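Local atomic coordinates of phage integrase (Pectobacterium atrosepticum, PDB entry 3JU0), a protein that probably binds arm-type DNA sites through this N-terminal domain, as part of a phage-family integrase that takes part in DNA integration by recombination. Residues Lys9-Leu14 with Leu28-Asn33; Tyr37-Tyr42 with Leu50-Val55; Arg65-Glu70 with Lys84-Asn89. All coordinates share one frame; numbering follows the deposited sequence.

Contact 1. Residues Lys9-Leu14 with Leu28-Asn33; sequences KNAKSL and LLVHPN
Ala-11 opens the contact with its methyl group, which faces Val-30 at the end of strand 26-30: CB of Ala-11 lies 4.1 Å from CG2 of Val-30. Ala-11 is also where the chain leaves helical geometry after helix 5-10, and its carbonyl is taken up by the ammonium group of Lys-36. CB of Lys-12 is directed away from the strand, and the residue meets Val-30 through its backbone, O of Lys-12 standing 3.8 Å from CG1 of Val-30; the same carbonyl accepts a hydrogen bond from the hydroxyl of Tyr-18. Val-30 meets all three residues from Ala-11 to Ser-13 because its two methyls diverge: CG1, anti to the backbone N (chi1 -178°), turns to Lys-12 and Ser-13, while CG2, beside that N, turns to Ala-11. At Ser-13 the chains come closest, its CB resting 3.3 Å from O of His-31 and also touching CA of Pro-32. The serine hydroxyl, set between its own N and carbonyl carbon (chi1 58°), bonds instead to a water that donates to O of Leu-14 at 2.8 Å and, weakly, to O of Pro-32. Leu-14 contributes its backbone: O approaches CB of Pro-32 at 3.5 Å, and a second water accepts from N of Leu-14 and donates to O of Val-30, with both legs 2.9 Å long. Beyond Pro-32 the turn is closed by N of Asn-33, which donates to ND1 of His-31 close to the imidazole plane. With no direct hydrogen bond between the two segments, the linker after helix 5-10 is joined to the end of the strand by a small apolar patch at Val-30 and two water bridges, a partly hydrated junction rather than an added sheet strand.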
loop_
_atom_site.group_PDB
_atom_site.type_symbol
_atom_site.label_atom_id
_atom_site.label_comp_id
_atom_site.label_asym_id
_atom_site.label_seq_id
_atom_site.Cartn_x
_atom_site.Cartn_y
_atom_site.Cartn_z
ATOM N N LYS A 9 -0.251 -1.432 13.594
ATOM C CA LYS A 9 -1.398 -1.786 14.435
ATOM C C LYS A 9 -1.726 -0.666 15.404
ATOM O O LYS A 9 -2.915 -0.367 15.624
ATOM C CB LYS A 9 -1.089 -3.078 15.199
ATOM C CG LYS A 9 -2.235 -3.616 16.002
ATOM C CD LYS A 9 -1.776 -4.867 16.723
ATOM C CE LYS A 9 -2.930 -5.800 17.037
ATOM N NZ LYS A 9 -4.182 -5.012 16.925
ATOM N N ASN A 10 -0.675 -0.074 16.005
ATOM C CA ASN A 10 -0.884 0.852 17.088
ATOM C C ASN A 10 -1.133 2.327 16.663
ATOM O O ASN A 10 -1.515 3.175 17.512
ATOM C CB ASN A 10 0.291 0.753 18.037
ATOM C CG ASN A 10 0.387 -0.605 18.741
ATOM O OD1 ASN A 10 -0.615 -1.298 18.969
ATOM N ND2 ASN A 10 1.589 -0.923 19.195
ATOM N N ALA A 11 -0.953 2.644 15.384
ATOM C CA ALA A 11 -1.219 3.962 14.882
ATOM C C ALA A 11 -2.666 4.342 15.146
ATOM O O ALA A 11 -3.579 3.544 14.900
ATOM C CB ALA A 11 -0.886 4.078 13.393
ATOM N N LYS A 12 -2.909 5.536 15.709
ATOM C CA LYS A 12 -4.271 5.996 15.997
ATOM C C LYS A 12 -4.663 7.125 15.072
ATOM O O LYS A 12 -3.814 7.876 14.602
ATOM C CB LYS A 12 -4.357 6.466 17.463
ATOM C CG LYS A 12 -2.952 6.803 17.937
ATOM C CD LYS A 12 -1.978 6.281 16.857
ATOM C CE LYS A 12 -0.656 6.969 16.792
ATOM N NZ LYS A 12 -0.748 8.213 16.046
ATOM N N SER A 13 -5.937 7.251 14.753
ATOM C CA SER A 13 -6.384 8.339 13.919
ATOM C C SER A 13 -6.296 9.659 14.644
ATOM O O SER A 13 -6.486 9.717 15.875
ATOM C CB SER A 13 -7.783 8.134 13.413
ATOM O OG SER A 13 -8.619 7.996 14.506
ATOM N N LEU A 14 -6.061 10.688 13.869
ATOM C CA LEU A 14 -6.045 12.063 14.333
ATOM C C LEU A 14 -7.161 12.823 13.646
ATOM O O LEU A 14 -8.059 12.216 13.060
ATOM C CB LEU A 14 -4.659 12.656 14.078
ATOM C CG LEU A 14 -3.556 12.009 14.863
ATOM C CD1 LEU A 14 -2.193 12.613 14.466
ATOM C CD2 LEU A 14 -3.754 12.311 16.330
ATOM N N LEU A 28 1.456 3.985 4.644
ATOM C CA LEU A 28 0.126 3.753 5.225
ATOM C C LEU A 28 -0.540 5.114 5.438
ATOM O O LEU A 28 0.011 5.987 6.067
ATOM C CB LEU A 28 0.293 3.015 6.546
ATOM C CG LEU A 28 -0.981 2.567 7.247
ATOM C CD1 LEU A 28 -1.489 1.349 6.494
ATOM C CD2 LEU A 28 -0.712 2.297 8.687
ATOM N N LEU A 29 -1.749 5.265 4.940
ATOM C CA LEU A 29 -2.591 6.406 5.188
ATOM C C LEU A 29 -3.504 6.058 6.334
ATOM O O LEU A 29 -4.311 5.102 6.248
ATOM C CB LEU A 29 -3.372 6.781 3.919
ATOM C CG LEU A 29 -4.205 8.061 4.028
ATOM C CD1 LEU A 29 -3.258 9.348 4.070
ATOM C CD2 LEU A 29 -5.121 8.128 2.854
ATOM N N VAL A 30 -3.388 6.823 7.419
ATOM C CA VAL A 30 -4.192 6.613 8.614
ATOM C C VAL A 30 -5.255 7.718 8.587
ATOM O O VAL A 30 -4.934 8.924 8.683
ATOM C CB VAL A 30 -3.359 6.728 9.891
ATOM C CG1 VAL A 30 -4.180 6.461 11.148
ATOM C CG2 VAL A 30 -2.202 5.750 9.849
ATOM N N HIS A 31 -6.498 7.308 8.350
ATOM C CA HIS A 31 -7.566 8.254 8.061
ATOM C C HIS A 31 -8.370 8.564 9.314
ATOM O O HIS A 31 -8.442 7.756 10.234
ATOM C CB HIS A 31 -8.446 7.644 6.949
ATOM C CG HIS A 31 -9.331 8.638 6.243
ATOM N ND1 HIS A 31 -10.520 9.058 6.776
ATOM C CD2 HIS A 31 -9.218 9.254 5.041
ATOM C CE1 HIS A 31 -11.119 9.883 5.938
ATOM N NE2 HIS A 31 -10.330 10.061 4.890
ATOM N N PRO A 32 -8.931 9.811 9.385
ATOM C CA PRO A 32 -9.703 10.141 10.535
ATOM C C PRO A 32 -10.957 9.298 10.614
ATOM O O PRO A 32 -11.475 9.166 11.707
ATOM C CB PRO A 32 -10.074 11.611 10.304
ATOM C CG PRO A 32 -9.362 12.085 9.256
ATOM C CD PRO A 32 -8.648 10.982 8.553
ATOM N N ASN A 33 -11.370 8.651 9.508
ATOM C CA ASN A 33 -12.516 7.739 9.562
ATOM C C ASN A 33 -12.217 6.449 10.304
ATOM O O ASN A 33 -13.118 5.633 10.488
ATOM C CB ASN A 33 -13.103 7.466 8.143
ATOM C CG ASN A 33 -12.191 6.715 7.197
ATOM O OD1 ASN A 33 -11.182 6.192 7.592
ATOM N ND2 ASN A 33 -12.583 6.640 5.906
HETATM O O HOH W 1 -10.032 10.726 14.338
HETATM O O HOH W 2 -5.843 10.344 11.007
#

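Contact 2. Residues Tyr37-Tyr42 with Leu50-Val55; sequences YWRLSY and LLALGV
Leu-40, Leu-51 and Leu-53 form the apolar centre on the sheet face turned to helix 61-76. CB of Leu-40 lies 4.1 Å from CB of Leu-51 and is met by CD1 of Leu-53. Tyr-42 closes one end: with chi1 at 66° its CG stands over the backbone, flanked by N and C, and the ring's CE1 reaches CB of Leu-51 at 3.7 Å, the two side chains crossing at about a right angle. At the other end, CB of Trp-38 packs 3.8 Å from CB of Leu-53, and the indole continues onto Leu-61 and Ala-64 of the helix. These residues sit on the antiparallel hairpin of strands 36-44 and 47-56, one edge of the four-stranded sheet of the arm-type DNA-binding domain. Leu-40 and Leu-51 form a hydrogen-bonded pair, joined from N of Leu-40 to O of Leu-51 and from N of Leu-51 to O of Leu-40, each 2.8 Å. Farther along, N of Trp-38 donates to O of Gly-54. On the other face, Leu-50 lays CD1 against CB of Arg-39. The Arg-39 chain, bent at chi2 (18°), brings its guanidinium between CB of Ala-52 over one face and CB of Tyr-37 over the opposite one; CZ is 3.4 Å from CB of Ala-52. From there NH1 of Arg-39 donates to O of Trp-38 at 2.9 Å, while N of Leu-53 reaches that oxygen from the opposite face of the carbonyl plane, giving it two donors. The phenol hydroxyls find their partners outside these two strands, Tyr-37 with Asn-33 and Tyr-42 with Asp-80.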
loop_
_atom_site.group_PDB
_atom_site.type_symbol
_atom_site.label_atom_id
_atom_site.label_comp_id
_atom_site.label_asym_id
_atom_site.label_seq_id
_atom_site.Cartn_x
_atom_site.Cartn_y
_atom_site.Cartn_z
ATOM N N TYR A 37 -5.072 2.688 5.000
ATOM C CA TYR A 37 -4.968 2.421 3.594
ATOM C C TYR A 37 -3.527 2.278 3.173
ATOM O O TYR A 37 -2.737 3.147 3.461
ATOM C CB TYR A 37 -5.600 3.551 2.719
ATOM C CG TYR A 37 -7.019 3.888 3.026
ATOM C CD1 TYR A 37 -7.347 4.741 4.057
ATOM C CD2 TYR A 37 -8.040 3.435 2.235
ATOM C CE1 TYR A 37 -8.646 5.082 4.347
ATOM C CE2 TYR A 37 -9.363 3.751 2.530
ATOM C CZ TYR A 37 -9.698 4.533 3.606
ATOM O OH TYR A 37 -11.028 4.905 3.845
ATOM N N TRP A 38 -3.190 1.217 2.446
ATOM C CA TRP A 38 -1.846 1.111 1.847
ATOM C C TRP A 38 -1.859 1.795 0.490
ATOM O O TRP A 38 -2.740 1.557 -0.342
ATOM C CB TRP A 38 -1.449 -0.319 1.635
ATOM C CG TRP A 38 -1.344 -1.136 2.888
ATOM C CD1 TRP A 38 -2.200 -2.103 3.301
ATOM C CD2 TRP A 38 -0.354 -1.002 3.891
ATOM N NE1 TRP A 38 -1.757 -2.633 4.487
ATOM C CE2 TRP A 38 -0.611 -1.982 4.868
ATOM C CE3 TRP A 38 0.758 -0.163 4.048
ATOM C CZ2 TRP A 38 0.177 -2.103 6.047
ATOM C CZ3 TRP A 38 1.555 -0.331 5.209
ATOM C CH2 TRP A 38 1.261 -1.303 6.153
ATOM N N ARG A 39 -0.850 2.619 0.284
ATOM C CA ARG A 39 -0.718 3.404 -0.958
ATOM C C ARG A 39 0.693 3.385 -1.476
ATOM O O ARG A 39 1.643 3.435 -0.693
ATOM C CB ARG A 39 -1.102 4.864 -0.731
ATOM C CG ARG A 39 -2.561 5.111 -0.487
ATOM C CD ARG A 39 -3.321 4.015 -0.106
ATOM N NE ARG A 39 -4.673 4.270 -0.602
ATOM C CZ ARG A 39 -5.652 3.381 -0.725
ATOM N NH1 ARG A 39 -5.569 1.984 -0.448
ATOM N NH2 ARG A 39 -6.734 3.933 -1.149
ATOM N N LEU A 40 0.805 3.419 -2.795
ATOM C CA LEU A 40 2.120 3.524 -3.444
ATOM C C LEU A 40 2.155 4.776 -4.331
ATOM O O LEU A 40 1.325 4.955 -5.262
ATOM C CB LEU A 40 2.413 2.292 -4.318
ATOM C CG LEU A 40 3.706 2.349 -5.129
ATOM C CD1 LEU A 40 4.891 2.328 -4.166
ATOM C CD2 LEU A 40 3.796 1.236 -6.107
ATOM N N SER A 41 3.137 5.635 -4.100
ATOM C CA SER A 41 3.389 6.760 -4.996
ATOM C C SER A 41 4.339 6.301 -6.093
ATOM O O SER A 41 5.382 5.642 -5.815
ATOM C CB SER A 41 3.983 7.874 -4.153
ATOM O OG SER A 41 4.298 9.014 -4.939
ATOM N N TYR A 42 4.008 6.646 -7.328
ATOM C CA TYR A 42 4.855 6.238 -8.470
ATOM C C TYR A 42 4.710 7.250 -9.573
ATOM O O TYR A 42 3.731 8.060 -9.582
ATOM C CB TYR A 42 4.437 4.852 -8.950
ATOM C CG TYR A 42 3.099 4.716 -9.552
ATOM C CD1 TYR A 42 1.917 4.645 -8.766
ATOM C CD2 TYR A 42 2.930 4.728 -10.939
ATOM C CE1 TYR A 42 0.730 4.526 -9.342
ATOM C CE2 TYR A 42 1.734 4.564 -11.485
ATOM C CZ TYR A 42 0.600 4.478 -10.696
ATOM O OH TYR A 42 -0.673 4.381 -11.305
ATOM N N LEU A 50 -0.835 7.840 -7.564
ATOM C CA LEU A 50 -1.011 7.145 -6.310
ATOM C C LEU A 50 -1.823 5.940 -6.624
ATOM O O LEU A 50 -2.809 6.004 -7.346
ATOM C CB LEU A 50 -1.817 7.985 -5.346
ATOM C CG LEU A 50 -1.648 7.846 -3.906
ATOM C CD1 LEU A 50 -0.228 7.794 -3.496
ATOM C CD2 LEU A 50 -2.303 9.148 -3.336
ATOM N N LEU A 51 -1.359 4.820 -6.115
ATOM C CA LEU A 51 -1.964 3.473 -6.287
ATOM C C LEU A 51 -2.473 2.967 -4.940
ATOM O O LEU A 51 -1.709 2.867 -3.971
ATOM C CB LEU A 51 -0.876 2.491 -6.767
ATOM C CG LEU A 51 -1.280 1.158 -7.290
ATOM C CD1 LEU A 51 -2.100 1.377 -8.589
ATOM C CD2 LEU A 51 -0.096 0.264 -7.613
ATOM N N ALA A 52 -3.724 2.547 -4.903
ATOM C CA ALA A 52 -4.227 1.827 -3.757
ATOM C C ALA A 52 -3.772 0.360 -3.755
ATOM O O ALA A 52 -3.960 -0.370 -4.749
ATOM C CB ALA A 52 -5.749 1.855 -3.813
ATOM N N LEU A 53 -3.134 -0.068 -2.681
ATOM C CA LEU A 53 -2.668 -1.421 -2.528
ATOM C C LEU A 53 -3.550 -2.257 -1.615
ATOM O O LEU A 53 -3.364 -3.454 -1.527
ATOM C CB LEU A 53 -1.238 -1.491 -2.026
ATOM C CG LEU A 53 -0.169 -0.828 -2.866
ATOM C CD1 LEU A 53 1.167 -0.873 -2.113
ATOM C CD2 LEU A 53 -0.068 -1.498 -4.168
ATOM N N GLY A 54 -4.502 -1.682 -0.947
ATOM C CA GLY A 54 -5.341 -2.446 -0.049
ATOM C C GLY A 54 -5.551 -1.765 1.290
ATOM O O GLY A 54 -5.085 -0.654 1.514
ATOM N N VAL A 55 -6.271 -2.481 2.143
ATOM C CA VAL A 55 -6.745 -1.968 3.434
ATOM C C VAL A 55 -6.191 -2.836 4.549
ATOM O O VAL A 55 -6.410 -4.020 4.533
ATOM C CB VAL A 55 -8.304 -1.935 3.457
ATOM C CG1 VAL A 55 -8.822 -1.599 4.816
ATOM C CG2 VAL A 55 -8.777 -0.925 2.416
#

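Contact 3. Residues Arg65-Glu70 with Lys84-Asn89; sequences RQRRDE and KKQADN
Arg-67 reaches from helix 61-76 into the chain of residues 84-89, where NH2 donates to O of Asn-89 at 3.0 Å. The donor lies in the carbonyl plane, but the acceptor sits 30° out of the guanidinium plane and the bond is bent, 137° at the hydrogen. Over the centre of one guanidinium face stands O of Gln-86, 3.5 Å from CZ of Arg-67. The aliphatic part of the arginine, extended from CG to NE, passes over CB of Asn-89 at a slant, CG of Arg-67 being 3.8 Å from it, and past the end of the Gln-86 amide, whose NE2 lies near both CB and CD of Arg-67. About one turn further along the helix, CG of Glu-70 comes up to OD1 of Asn-89 at 3.5 Å. Three waters fill in the polar links: one donates to O of Arg-67 and accepts from NE2 of Gln-86, another accepts from NE of Arg-67 at 2.9 Å, and a third donates to both OE2 of Glu-70 and OD1 of Asn-89. In the next shell, Asn-89 is held in place by its own chain, since N and ND2 both donate to O of Gln-86 from the same face of that carbonyl, ND2 at 3.1 Å. The arginine is fixed from beyond the contact: NH1 donates to O of Leu-53 on strand 47-56, probably limiting rotation of the guanidinium. Glu-70 is paired by a salt bridge with Lys-73, one helical turn further on. The arrangement is that of the segment following helix 61-76, with a short 3-10 turn, Gln-86 to Asp-88, folded back against that helix and tied through a buried arginine to the edge strand of the arm-type DNA-binding domain.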
loop_
_atom_site.group_PDB
_atom_site.type_symbol
_atom_site.label_atom_id
_atom_site.label_comp_id
_atom_site.label_asym_id
_atom_site.label_seq_id
_atom_site.Cartn_x
_atom_site.Cartn_y
_atom_site.Cartn_z
ATOM N N ARG A 65 3.946 -4.880 1.181
ATOM C CA ARG A 65 5.293 -4.892 0.561
ATOM C C ARG A 65 5.295 -5.820 -0.640
ATOM O O ARG A 65 5.929 -5.477 -1.658
ATOM C CB ARG A 65 6.380 -5.222 1.585
ATOM C CG ARG A 65 6.564 -4.199 2.638
ATOM C CD ARG A 65 7.518 -4.607 3.708
ATOM N NE ARG A 65 7.812 -3.521 4.608
ATOM C CZ ARG A 65 8.262 -3.680 5.842
ATOM N NH1 ARG A 65 8.425 -4.883 6.342
ATOM N NH2 ARG A 65 8.494 -2.620 6.558
ATOM N N GLN A 66 4.587 -6.951 -0.584
ATOM C CA GLN A 66 4.508 -7.852 -1.742
ATOM C C GLN A 66 3.796 -7.202 -2.897
ATOM O O GLN A 66 4.219 -7.311 -4.078
ATOM C CB GLN A 66 3.792 -9.157 -1.308
ATOM C CG GLN A 66 3.496 -10.101 -2.415
ATOM C CD GLN A 66 4.707 -10.611 -3.081
ATOM O OE1 GLN A 66 4.633 -11.018 -4.261
ATOM N NE2 GLN A 66 5.845 -10.600 -2.386
ATOM N N ARG A 67 2.713 -6.491 -2.593
ATOM C CA ARG A 67 1.935 -5.789 -3.630
ATOM C C ARG A 67 2.722 -4.617 -4.210
ATOM O O ARG A 67 2.681 -4.358 -5.399
ATOM C CB ARG A 67 0.579 -5.297 -3.108
ATOM C CG ARG A 67 -0.376 -6.492 -2.752
ATOM C CD ARG A 67 -1.671 -5.999 -2.254
ATOM N NE ARG A 67 -2.478 -7.207 -1.934
ATOM C CZ ARG A 67 -3.795 -7.199 -1.805
ATOM N NH1 ARG A 67 -4.454 -6.044 -1.896
ATOM N NH2 ARG A 67 -4.462 -8.339 -1.592
ATOM N N ARG A 68 3.493 -3.951 -3.356
ATOM C CA ARG A 68 4.438 -2.904 -3.835
ATOM C C ARG A 68 5.408 -3.524 -4.837
ATOM O O ARG A 68 5.656 -2.986 -5.886
ATOM C CB ARG A 68 5.216 -2.362 -2.610
ATOM C CG ARG A 68 6.374 -1.447 -2.936
ATOM C CD ARG A 68 7.385 -1.510 -1.812
ATOM N NE ARG A 68 8.111 -2.757 -1.749
ATOM C CZ ARG A 68 8.947 -3.129 -0.769
ATOM N NH1 ARG A 68 9.086 -2.402 0.314
ATOM N NH2 ARG A 68 9.586 -4.276 -0.854
ATOM N N ASP A 69 5.976 -4.657 -4.467
ATOM C CA ASP A 69 6.936 -5.334 -5.325
ATOM C C ASP A 69 6.291 -5.647 -6.689
ATOM O O ASP A 69 6.890 -5.473 -7.750
ATOM C CB ASP A 69 7.489 -6.595 -4.645
ATOM C CG ASP A 69 8.426 -6.294 -3.549
ATOM O OD1 ASP A 69 8.721 -7.223 -2.759
ATOM O OD2 ASP A 69 8.874 -5.129 -3.443
ATOM N N GLU A 70 5.092 -6.211 -6.669
ATOM C CA GLU A 70 4.386 -6.529 -7.898
ATOM C C GLU A 70 4.112 -5.307 -8.766
ATOM O O GLU A 70 4.260 -5.351 -9.976
ATOM C CB GLU A 70 3.156 -7.333 -7.618
ATOM C CG GLU A 70 3.473 -8.679 -7.051
ATOM C CD GLU A 70 4.335 -9.560 -7.950
ATOM O OE1 GLU A 70 5.308 -10.155 -7.459
ATOM O OE2 GLU A 70 4.073 -9.615 -9.170
ATOM N N LYS A 84 -3.956 -3.222 -12.709
ATOM C CA LYS A 84 -3.984 -4.503 -12.012
ATOM C C LYS A 84 -5.114 -4.574 -10.963
ATOM O O LYS A 84 -5.314 -3.599 -10.181
ATOM C CB LYS A 84 -2.642 -4.698 -11.276
ATOM C CG LYS A 84 -2.560 -5.931 -10.409
ATOM C CD LYS A 84 -2.567 -7.144 -11.164
ATOM C CE LYS A 84 -2.228 -8.309 -10.222
ATOM N NZ LYS A 84 -2.156 -9.547 -10.988
ATOM N N LYS A 85 -5.816 -5.700 -10.885
ATOM C CA LYS A 85 -6.711 -5.986 -9.757
ATOM C C LYS A 85 -5.864 -6.393 -8.573
ATOM O O LYS A 85 -5.336 -7.473 -8.561
ATOM C CB LYS A 85 -7.709 -7.124 -10.114
ATOM C CG LYS A 85 -8.618 -7.517 -8.937
ATOM C CD LYS A 85 -9.634 -8.582 -9.399
ATOM C CE LYS A 85 -10.907 -7.923 -9.628
ATOM N NZ LYS A 85 -11.437 -7.727 -8.243
ATOM N N GLN A 86 -5.767 -5.536 -7.560
ATOM C CA GLN A 86 -4.822 -5.819 -6.482
ATOM C C GLN A 86 -5.174 -7.070 -5.725
ATOM O O GLN A 86 -4.313 -7.756 -5.214
ATOM C CB GLN A 86 -4.741 -4.628 -5.492
ATOM C CG GLN A 86 -4.080 -3.392 -6.026
ATOM C CD GLN A 86 -2.655 -3.630 -6.483
ATOM O OE1 GLN A 86 -2.234 -3.088 -7.540
ATOM N NE2 GLN A 86 -1.956 -4.483 -5.802
ATOM N N ALA A 87 -6.464 -7.337 -5.608
ATOM C CA ALA A 87 -6.924 -8.545 -4.954
ATOM C C ALA A 87 -6.451 -9.852 -5.545
ATOM O O ALA A 87 -6.443 -10.891 -4.882
ATOM C CB ALA A 87 -8.433 -8.524 -4.849
ATOM N N ASP A 88 -6.013 -9.827 -6.793
ATOM C CA ASP A 88 -5.441 -11.035 -7.352
ATOM C C ASP A 88 -4.123 -11.433 -6.684
ATOM O O ASP A 88 -3.634 -12.578 -6.828
ATOM C CB ASP A 88 -5.295 -10.818 -8.859
ATOM C CG ASP A 88 -6.607 -11.040 -9.590
ATOM O OD1 ASP A 88 -7.573 -11.488 -8.945
ATOM O OD2 ASP A 88 -6.671 -10.771 -10.803
ATOM N N ASN A 89 -3.510 -10.491 -5.954
ATOM C CA ASN A 89 -2.405 -10.805 -5.088
ATOM C C ASN A 89 -2.886 -11.440 -3.794
ATOM O O ASN A 89 -3.345 -10.768 -2.889
ATOM C CB ASN A 89 -1.654 -9.528 -4.710
ATOM C CG ASN A 89 -0.933 -8.910 -5.871
ATOM O OD1 ASN A 89 0.083 -9.446 -6.349
ATOM N ND2 ASN A 89 -1.386 -7.751 -6.270
HETATM O O HOH W 3 0.398 -4.967 -6.934
HETATM O O HOH W 4 -1.044 -9.566 -1.031
HETATM O O HOH W 5 0.875 -10.184 -9.025
#

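Overall arrangement
From the N terminus, helix 5-10 leads into contact 1, which closes a loop of 13 residues holding strand 18-23 and the start of strand 26-30. The chain then turns into strand 36-44, and contact 2 closes the hairpin of strands 36-44 and 47-56. Helix 61-76 follows, and contact 3 brings residues 84-89, on the way to helix 92-95, back onto it. The three loops run in series, none nested or crossed. Contacts 1 and 2 meet through neighbouring strands of one sheet, where N of Leu-29 probably bonds to O of Tyr-37; contacts 2 and 3 meet where Gln-86 packs on Leu-51 and Leu-53. Contacts 1 and 3 stay about 10 Å apart at their nearest atoms, on opposite sides of the chain's centre.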